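Local coordinates for protein copper-transporting ATPase (Sulfolobus solfataricus, PDB 2YJ3) that probably uses ATP hydrolysis to drive copper ions across the cell membrane, as a type IB P-type ATPase of which this chain is the catalytic nucleotide-binding and phosphorylation part, at residues S53-Y58 against V121-E126; L202-G207 against T245-I250; S4-M9 against G13-N18; F91-I94 against G98-G101. The protein carries 1 engineered substitution. One frame throughout, in Å; residues are numbered along the deposited sequence.

Contact 1: S53-Y58 against V121-E126; sequences SLSLAY and VYINGE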
# COMPACT_ATOMS: atom_id res chain seq x y z
N SER A 53 -10.72 26.78 -2.43
CA SER A 53 -10.21 26.47 -1.09
C SER A 53 -11.33 26.10 -0.09
O SER A 53 -11.11 25.33 0.84
CB SER A 53 -9.34 27.62 -0.55
OG SER A 53 -8.14 27.76 -1.32
N LEU A 54 -12.54 26.63 -0.30
CA LEU A 54 -13.68 26.22 0.52
C LEU A 54 -13.97 24.73 0.32
O LEU A 54 -14.21 24.00 1.27
CB LEU A 54 -14.93 27.06 0.20
CG LEU A 54 -16.20 26.74 1.01
CD1 LEU A 54 -15.96 26.86 2.50
CD2 LEU A 54 -17.37 27.63 0.58
N SER A 55 -13.93 24.29 -0.93
CA SER A 55 -14.12 22.89 -1.25
C SER A 55 -13.07 22.04 -0.58
O SER A 55 -13.35 20.96 -0.05
CB SER A 55 -14.07 22.68 -2.77
OG SER A 55 -15.18 23.30 -3.38
N LEU A 56 -11.84 22.54 -0.63
CA LEU A 56 -10.71 21.88 0.01
C LEU A 56 -10.99 21.69 1.50
O LEU A 56 -10.81 20.60 2.04
CB LEU A 56 -9.43 22.72 -0.22
CG LEU A 56 -8.13 22.24 0.44
CD1 LEU A 56 -7.88 20.76 0.14
CD2 LEU A 56 -6.91 23.13 0.01
N ALA A 57 -11.45 22.75 2.15
CA ALA A 57 -11.70 22.70 3.59
C ALA A 57 -12.84 21.74 3.91
O ALA A 57 -12.83 21.09 4.96
CB ALA A 57 -12.04 24.08 4.12
N TYR A 58 -13.83 21.66 3.03
CA TYR A 58 -14.96 20.77 3.23
C TYR A 58 -14.50 19.32 3.14
O TYR A 58 -14.79 18.52 4.00
CB TYR A 58 -16.06 21.04 2.19
CG TYR A 58 -16.93 22.25 2.50
CD1 TYR A 58 -16.90 22.85 3.75
CD2 TYR A 58 -17.79 22.78 1.53
CE1 TYR A 58 -17.68 23.95 4.03
CE2 TYR A 58 -18.58 23.88 1.81
CZ TYR A 58 -18.53 24.45 3.07
OH TYR A 58 -19.32 25.54 3.38
N VAL A 121 -14.92 15.53 -5.07
CA VAL A 121 -15.63 16.11 -3.94
C VAL A 121 -17.00 16.56 -4.44
O VAL A 121 -17.09 17.32 -5.41
CB VAL A 121 -14.90 17.32 -3.36
CG1 VAL A 121 -15.69 17.88 -2.19
CG2 VAL A 121 -13.44 16.96 -2.97
N TYR A 122 -18.07 16.08 -3.80
CA TYR A 122 -19.42 16.52 -4.15
C TYR A 122 -19.97 17.40 -3.07
O TYR A 122 -19.74 17.18 -1.87
CB TYR A 122 -20.34 15.32 -4.31
CG TYR A 122 -19.93 14.41 -5.43
CD1 TYR A 122 -18.87 13.54 -5.27
CD2 TYR A 122 -20.59 14.44 -6.64
CE1 TYR A 122 -18.48 12.71 -6.30
CE2 TYR A 122 -20.22 13.61 -7.66
CZ TYR A 122 -19.16 12.75 -7.49
OH TYR A 122 -18.77 11.92 -8.51
N ILE A 123 -20.72 18.41 -3.49
CA ILE A 123 -21.44 19.23 -2.55
C ILE A 123 -22.88 19.26 -2.99
O ILE A 123 -23.20 19.80 -4.06
CB ILE A 123 -20.92 20.66 -2.46
CG1 ILE A 123 -19.49 20.69 -1.89
CG2 ILE A 123 -21.86 21.48 -1.59
CD1 ILE A 123 -18.78 22.04 -2.10
N ASN A 124 -23.74 18.67 -2.17
CA ASN A 124 -25.15 18.54 -2.47
C ASN A 124 -25.38 17.88 -3.83
O ASN A 124 -26.28 18.26 -4.56
CB ASN A 124 -25.83 19.90 -2.39
CG ASN A 124 -25.94 20.39 -0.96
OD1 ASN A 124 -25.70 19.63 -0.02
ND2 ASN A 124 -26.31 21.65 -0.78
N GLY A 125 -24.57 16.87 -4.14
CA GLY A 125 -24.81 16.04 -5.30
C GLY A 125 -23.98 16.42 -6.52
O GLY A 125 -23.90 15.66 -7.50
N GLU A 126 -23.35 17.58 -6.47
CA GLU A 126 -22.63 18.13 -7.61
C GLU A 126 -21.11 18.01 -7.45
O GLU A 126 -20.54 18.51 -6.47
CB GLU A 126 -23.00 19.60 -7.78
CG GLU A 126 -22.12 20.35 -8.78
CD GLU A 126 -22.49 21.82 -8.91
OE1 GLU A 126 -22.74 22.47 -7.86
OE2 GLU A 126 -22.52 22.33 -10.06
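Tyr58 and Ile123 are brought together by similar first torsions: each sets its CG or CG1 branch opposite its own carbonyl carbon, with chi1 at -79° in the tyrosine. Ile123 then runs on almost straight at chi2 (166°), which carries CD1 to the rim of the aromatic ring. The methyl meets the ring in its plane, at the edge, with Ile123 CD1 3.8 Å from Tyr58 CD2, and the isoleucine runs roughly perpendicular to the tyrosine. A face of the same ring is taken by Leu54 CD1, one helical turn earlier, at 3.5 Å above the plane. Ile123 CD1 also lies 4.0 Å from Ser55 OG, so a single methyl bridges two successive turns of the helix. Val121 adds a looser touch, its CG1 4.4 Å from Ser55 O.

The contact is made by van der Waals touches, with no polar bond between the segments. The phenol oxygen is hydrogen-bonded to Lys106 NZ, outside the two segments. Beyond Ile123 the chain reverses through a type I' turn, with Asn124 and Gly125 both at positive phi, into strand 126-134, whose Ile128 packs on Ser55, Val121 and Ile123. Helix 53-58 crosses strand 121-123 at 100°, their axes 9.4 Å apart at closest. Such a helix laid across one face of a six-stranded antiparallel sheet is characteristic of the nucleotide-binding domain of P-type ATPases.

Contact 2: L202-G207 against T245-I250; sequences LMIGDG and TLLGLI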
# COMPACT_ATOMS: atom_id res chain seq x y z
N LEU A 202 7.98 -16.05 -2.22
CA LEU A 202 8.00 -15.25 -1.01
C LEU A 202 7.28 -13.97 -1.34
O LEU A 202 7.55 -13.33 -2.36
CB LEU A 202 9.44 -14.97 -0.59
CG LEU A 202 9.67 -14.09 0.64
CD1 LEU A 202 11.04 -14.41 1.26
CD2 LEU A 202 9.56 -12.62 0.28
N MET A 203 6.34 -13.58 -0.49
CA MET A 203 5.56 -12.41 -0.82
C MET A 203 5.60 -11.38 0.26
O MET A 203 5.53 -11.71 1.44
CB MET A 203 4.11 -12.78 -1.12
CG MET A 203 3.30 -11.56 -1.49
SD MET A 203 1.62 -11.91 -2.00
CE MET A 203 1.03 -10.24 -2.34
N ILE A 204 5.66 -10.11 -0.15
CA ILE A 204 5.68 -8.99 0.78
C ILE A 204 4.47 -8.12 0.53
O ILE A 204 4.27 -7.64 -0.59
CB ILE A 204 6.94 -8.16 0.55
CG1 ILE A 204 8.15 -9.09 0.51
CG2 ILE A 204 7.06 -7.08 1.60
CD1 ILE A 204 9.46 -8.38 0.33
N GLY A 205 3.67 -7.90 1.57
CA GLY A 205 2.41 -7.17 1.43
C GLY A 205 1.98 -6.41 2.67
O GLY A 205 2.67 -6.39 3.70
N ASP A 206 0.81 -5.79 2.57
CA ASP A 206 0.30 -4.92 3.62
C ASP A 206 -0.26 -5.71 4.80
O ASP A 206 -0.27 -5.23 5.93
CB ASP A 206 -0.76 -3.97 3.07
CG ASP A 206 -1.94 -4.70 2.48
OD1 ASP A 206 -2.79 -5.18 3.26
OD2 ASP A 206 -2.02 -4.79 1.23
N GLY A 207 -0.72 -6.93 4.53
CA GLY A 207 -1.14 -7.82 5.60
C GLY A 207 -2.64 -7.87 5.81
O GLY A 207 -3.13 -8.64 6.64
N THR A 245 16.58 -4.10 4.56
CA THR A 245 17.14 -5.09 5.46
C THR A 245 16.56 -6.48 5.21
O THR A 245 17.21 -7.50 5.45
CB THR A 245 16.93 -4.67 6.92
OG1 THR A 245 17.69 -3.48 7.17
CG2 THR A 245 17.37 -5.76 7.88
N LEU A 246 15.32 -6.53 4.72
CA LEU A 246 14.74 -7.82 4.38
C LEU A 246 15.38 -8.35 3.11
O LEU A 246 15.71 -9.53 3.00
CB LEU A 246 13.23 -7.71 4.18
CG LEU A 246 12.59 -8.97 3.63
CD1 LEU A 246 12.75 -10.10 4.64
CD2 LEU A 246 11.12 -8.72 3.35
N LEU A 247 15.56 -7.45 2.14
CA LEU A 247 16.12 -7.81 0.85
C LEU A 247 17.60 -8.08 1.03
O LEU A 247 18.20 -8.87 0.29
CB LEU A 247 15.88 -6.70 -0.17
CG LEU A 247 14.52 -6.66 -0.88
CD1 LEU A 247 13.40 -7.08 0.05
CD2 LEU A 247 14.25 -5.29 -1.50
N GLY A 248 18.19 -7.42 2.01
CA GLY A 248 19.57 -7.69 2.38
C GLY A 248 19.68 -9.14 2.77
O GLY A 248 20.44 -9.90 2.17
N LEU A 249 18.90 -9.53 3.77
CA LEU A 249 18.85 -10.92 4.21
C LEU A 249 18.69 -11.86 3.02
O LEU A 249 19.55 -12.71 2.78
CB LEU A 249 17.68 -11.12 5.20
CG LEU A 249 17.59 -12.44 5.97
CD1 LEU A 249 16.30 -12.50 6.77
CD2 LEU A 249 17.69 -13.68 5.07
N ILE A 250 17.60 -11.70 2.27
CA ILE A 250 17.35 -12.57 1.13
C ILE A 250 18.57 -12.65 0.22
O ILE A 250 19.01 -13.74 -0.14
CB ILE A 250 16.10 -12.13 0.32
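Ile204 meets Leu246 and Leu247 where the Rossmann-like sheet of the HAD-type phosphorylation domain is covered by helix 243-250. The apolar contacts come from branch ends. Ile204 and Leu246 meet end to end, CD1 of the isoleucine against CD2 of the leucine. Leu246 is set up for this by a CG anti to its backbone N (chi1 172°), which sends the side chain at the strand. Leu247 starts off to one side and brings only its end close, its CD1 4.2 Å from Ile204 CD1. The isoleucine methyl is thus met by two consecutive residues of the helix. Val221 and Phe33 of the flanking parallel strands add to the packing, Val221 touching Ile204 and Leu246, Phe33 touching Ile204 and Leu247.

The polar interactions stay within each element or lead elsewhere. The helix keeps its own backbone bonds, such as Leu249 N to Thr245 O. At Gly205 the strand runs into the GDGVND sequence, where the carboxylate of Asp210 accepts from the amides of Asp206 and Gly207, and Asp206 OD1 accepts from Val208 N.

At its tightest point the interface is slightly compressed, with Ile204 CD1 just 3.5 Å from Leu246 CD2.

Contact 3: S4-M9 against G13-N18; sequences SLYEKM and GMIIKN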
# COMPACT_ATOMS: atom_id res chain seq x y z
N SER A 4 19.71 -16.64 20.07
CA SER A 4 18.45 -17.25 19.64
C SER A 4 17.97 -16.59 18.37
O SER A 4 17.94 -15.36 18.26
CB SER A 4 17.35 -17.16 20.70
OG SER A 4 16.26 -16.37 20.25
N LEU A 5 17.61 -17.40 17.39
CA LEU A 5 17.15 -16.87 16.13
C LEU A 5 16.07 -15.81 16.36
O LEU A 5 16.12 -14.73 15.78
CB LEU A 5 16.61 -18.01 15.26
CG LEU A 5 16.65 -17.77 13.75
CD1 LEU A 5 18.01 -18.18 13.19
CD2 LEU A 5 15.53 -18.53 13.04
N TYR A 6 15.10 -16.11 17.21
CA TYR A 6 13.98 -15.20 17.37
C TYR A 6 14.46 -13.83 17.83
O TYR A 6 13.99 -12.81 17.34
CB TYR A 6 12.91 -15.74 18.33
CG TYR A 6 11.78 -14.76 18.53
CD1 TYR A 6 10.77 -14.62 17.58
CD2 TYR A 6 11.72 -13.96 19.66
CE1 TYR A 6 9.73 -13.71 17.76
CE2 TYR A 6 10.70 -13.04 19.84
CZ TYR A 6 9.71 -12.92 18.89
OH TYR A 6 8.70 -12.01 19.09
N GLU A 7 15.40 -13.82 18.77
CA GLU A 7 15.93 -12.55 19.29
C GLU A 7 16.85 -11.84 18.29
O GLU A 7 16.81 -10.62 18.15
CB GLU A 7 16.61 -12.74 20.64
CG GLU A 7 15.62 -13.00 21.79
CD GLU A 7 16.26 -13.65 23.02
OE1 GLU A 7 16.72 -12.91 23.92
OE2 GLU A 7 16.27 -14.89 23.09
N LYS A 8 17.67 -12.61 17.58
CA LYS A 8 18.52 -12.04 16.54
C LYS A 8 17.68 -11.34 15.47
O LYS A 8 18.01 -10.24 15.02
CB LYS A 8 19.40 -13.13 15.92
N MET A 9 16.58 -11.97 15.06
CA MET A 9 15.71 -11.38 14.03
C MET A 9 14.99 -10.13 14.50
O MET A 9 14.84 -9.17 13.74
CB MET A 9 14.72 -12.41 13.50
CG MET A 9 15.39 -13.55 12.74
SD MET A 9 16.47 -12.99 11.40
CE MET A 9 15.33 -12.04 10.41
N GLY A 13 14.69 -5.99 13.31
CA GLY A 13 13.35 -5.54 13.03
C GLY A 13 12.50 -6.52 12.23
O GLY A 13 11.64 -6.11 11.46
N MET A 14 12.75 -7.81 12.42
CA MET A 14 11.86 -8.85 11.88
C MET A 14 11.32 -9.74 13.01
O MET A 14 12.07 -10.17 13.89
CB MET A 14 12.57 -9.69 10.83
CG MET A 14 12.90 -8.92 9.56
SD MET A 14 14.09 -9.74 8.48
CE MET A 14 14.89 -8.32 7.74
N ILE A 15 10.02 -9.97 12.97
CA ILE A 15 9.34 -10.91 13.87
C ILE A 15 9.03 -12.18 13.12
O ILE A 15 8.23 -12.17 12.19
CB ILE A 15 7.99 -10.35 14.35
CG1 ILE A 15 8.18 -8.97 14.96
CG2 ILE A 15 7.32 -11.31 15.32
CD1 ILE A 15 6.90 -8.39 15.51
N ILE A 16 9.67 -13.28 13.52
CA ILE A 16 9.48 -14.55 12.83
C ILE A 16 8.50 -15.46 13.56
O ILE A 16 8.34 -15.38 14.78
CB ILE A 16 10.80 -15.29 12.65
CG1 ILE A 16 11.94 -14.31 12.41
CG2 ILE A 16 10.69 -16.27 11.49
CD1 ILE A 16 12.32 -14.16 10.95
N LYS A 17 7.86 -16.34 12.79
CA LYS A 17 6.84 -17.24 13.30
C LYS A 17 7.42 -18.62 13.61
O LYS A 17 7.12 -19.23 14.65
CB LYS A 17 5.72 -17.35 12.27
CG LYS A 17 4.64 -18.35 12.62
CD LYS A 17 3.64 -18.45 11.48
CE LYS A 17 4.25 -19.17 10.28
NZ LYS A 17 4.23 -20.65 10.46
N ASN A 18 8.26 -19.12 12.71
CA ASN A 18 8.94 -20.40 12.90
C ASN A 18 10.36 -20.34 12.33
O ASN A 18 10.60 -19.70 11.31
CB ASN A 18 8.15 -21.53 12.24
O HOH W 1 11.77 -12.34 15.50
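Tyr6, Met14 and Ile16 share one water, which ties the backbone of helix 5-11 to the segment that follows it. The water donates to Tyr6 O at 2.9 Å and to Met14 O at 2.7 Å. Its third bond is accepted from Ile16 N at 3.0 Å, so a carbonyl of the helix and two backbone groups of the returning chain are satisfied together. A direct bond lies beside it: Met14 N donates to Met9 O over 2.8 Å with an N-H...O angle of 160°, approaching from above the carbonyl plane. With Gly13 as the C-prime residue at positive phi (63°) and Gly13 N bonded to Leu10 O, this is a Schellman motif that ends the helix. At its other end, Ser4 OG caps the helix by accepting from Glu7 N.

Met9 carries most of the side-chain contact. Its CB and CG rest on Ile16 CG1, with Met9 CB 3.5 Å away; the bends at chi2 and chi3 then turn CE to Met14. Met9 CE lies close to Met14 SD, at 3.2 Å. Tyr6 offers its ring edge to Ile16 O, in plane, at 3.7 Å from CE1. Ile15 runs beside the tyrosine in the same direction, with CG2 4.1 Å from Tyr6 OH.

Ile15 pairs with Ile237, making 15-16 the antiparallel border strand next to 236-238. Met9 and Met14 pack against Leu249 of helix 243-250, so the N-terminal helix meets helix 243-250 through Met9, while the strand after it joins 236-238.

Contact 4: F91-I94 against G98-G101; sequences FKEI and GVRG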
# COMPACT_ATOMS: atom_id res chain seq x y z
N PHE A 91 -21.47 11.99 10.01
CA PHE A 91 -20.40 11.32 9.29
C PHE A 91 -20.81 9.89 8.95
O PHE A 91 -21.46 9.21 9.74
CB PHE A 91 -19.13 11.31 10.12
CG PHE A 91 -18.01 10.56 9.50
CD1 PHE A 91 -17.28 11.11 8.45
CD2 PHE A 91 -17.65 9.30 9.97
CE1 PHE A 91 -16.24 10.43 7.90
CE2 PHE A 91 -16.61 8.60 9.41
CZ PHE A 91 -15.89 9.16 8.38
N LYS A 92 -20.43 9.45 7.76
CA LYS A 92 -20.62 8.07 7.34
C LYS A 92 -19.42 7.67 6.49
O LYS A 92 -18.93 8.45 5.67
CB LYS A 92 -21.92 7.92 6.56
CG LYS A 92 -22.24 6.50 6.10
CD LYS A 92 -23.57 5.97 6.70
CE LYS A 92 -23.37 5.34 8.11
NZ LYS A 92 -24.63 4.77 8.72
N GLU A 93 -18.91 6.47 6.71
CA GLU A 93 -17.79 5.98 5.91
C GLU A 93 -18.01 4.58 5.36
O GLU A 93 -18.50 3.69 6.05
CB GLU A 93 -16.51 5.99 6.75
CG GLU A 93 -15.29 5.53 5.97
CD GLU A 93 -14.00 5.61 6.78
OE1 GLU A 93 -14.06 5.66 8.03
OE2 GLU A 93 -12.92 5.62 6.14
N ILE A 94 -17.63 4.38 4.10
CA ILE A 94 -17.44 3.03 3.59
C ILE A 94 -15.97 2.86 3.17
O ILE A 94 -15.54 3.38 2.13
CB ILE A 94 -18.41 2.69 2.46
CG1 ILE A 94 -17.78 1.65 1.53
CG2 ILE A 94 -18.80 3.95 1.70
CD1 ILE A 94 -18.71 1.11 0.53
N GLY A 98 -15.32 5.70 -0.00
CA GLY A 98 -15.83 7.05 0.18
C GLY A 98 -16.31 7.45 1.56
O GLY A 98 -16.59 6.63 2.43
N VAL A 99 -16.43 8.76 1.75
CA VAL A 99 -16.85 9.29 3.03
C VAL A 99 -17.92 10.35 2.82
O VAL A 99 -18.04 10.89 1.72
CB VAL A 99 -15.62 9.82 3.82
CG1 VAL A 99 -15.15 11.18 3.28
CG2 VAL A 99 -15.93 9.89 5.25
N ARG A 100 -18.72 10.64 3.84
CA ARG A 100 -19.80 11.62 3.69
C ARG A 100 -20.09 12.33 5.00
O ARG A 100 -19.87 11.77 6.07
CB ARG A 100 -21.08 10.95 3.20
CG ARG A 100 -22.21 11.95 3.00
CD ARG A 100 -23.55 11.29 2.63
NE ARG A 100 -24.16 10.59 3.76
CZ ARG A 100 -24.73 11.18 4.81
NH1 ARG A 100 -24.77 12.50 4.90
NH2 ARG A 100 -25.25 10.44 5.78
N GLY A 101 -20.60 13.56 4.92
CA GLY A 101 -20.92 14.32 6.12
C GLY A 101 -21.61 15.64 5.81
O GLY A 101 -21.64 16.09 4.67
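The side chains of Phe91 and Val99 run nearly perpendicular to each other, the aromatic ring swung over toward the valine's CG2 branch, but the modelled ring-to-methyl separation is too small to be real and only this placement is sound. A CG anti to the backbone N (chi1 176°) takes the ring of Phe91 back to the opposite strand, although its CB starts out away from it. Glu93 points to the same face of the sheet as Val99. Its extended chain puts OE1 in plane at the edge of the Phe91 ring, while OE2 is hydrogen-bonded to Ser66 OG.

Lys92 and Arg100 project from the other face. Arg100 bends at chi3, bringing NH2 to 4.2 Å from Lys92 CB, whereas the lysine leads away and leaves Lys92 NZ 6.4 Å from Arg100 NH2. Farther along, Ile94 CG2 comes within 3.5 Å of Gly98 O.

Backbone bonds set the register that puts these side chains on their faces. Lys92 and Arg100 form a hydrogen-bonded antiparallel pair, with Lys92 N to Arg100 O and Arg100 N to Lys92 O both 2.9 Å. Ile94 and Gly98 form another, Ile94 N to Gly98 O being 3.0 Å, and Glu93 with Val99 is the non-hydrogen-bonded pair between them.

The hairpin has two chemically different faces. One carries Lys92 and Arg100 beside Ile94 and is probably positive in part, moderated by Glu109, which touches Arg100. On the other, Val99 and Glu93 come within about 4 Å of the side chains of Glu63 and His68 respectively, both known to bind nucleotide, though none is bound in this model, which places this face at the nucleotide pocket.

The four contacts fall into two pairs, one in each domain. Contacts 1 and 4 share the antiparallel sheet of the nucleotide-binding domain; their centres are about 13 Å apart, their nearest atoms about 7 Å, and 91-101 lies within the chain between the segments of contact 1. Contact 4 borders Glu63 and His68, whereas Val121 of contact 1 is about 8 Å from the Glu63 side chain. Contacts 2 and 3 share the phosphorylation-domain sheet and touch directly, Met14 CE lying 3.4 Å from Thr245 O. Ile204 of contact 2 is about 11 Å from the ATP-binding side chains of Lys35 and Thr36. Contact 3, about 49 Å centre to centre from contact 1, lies away from the nucleotide sites.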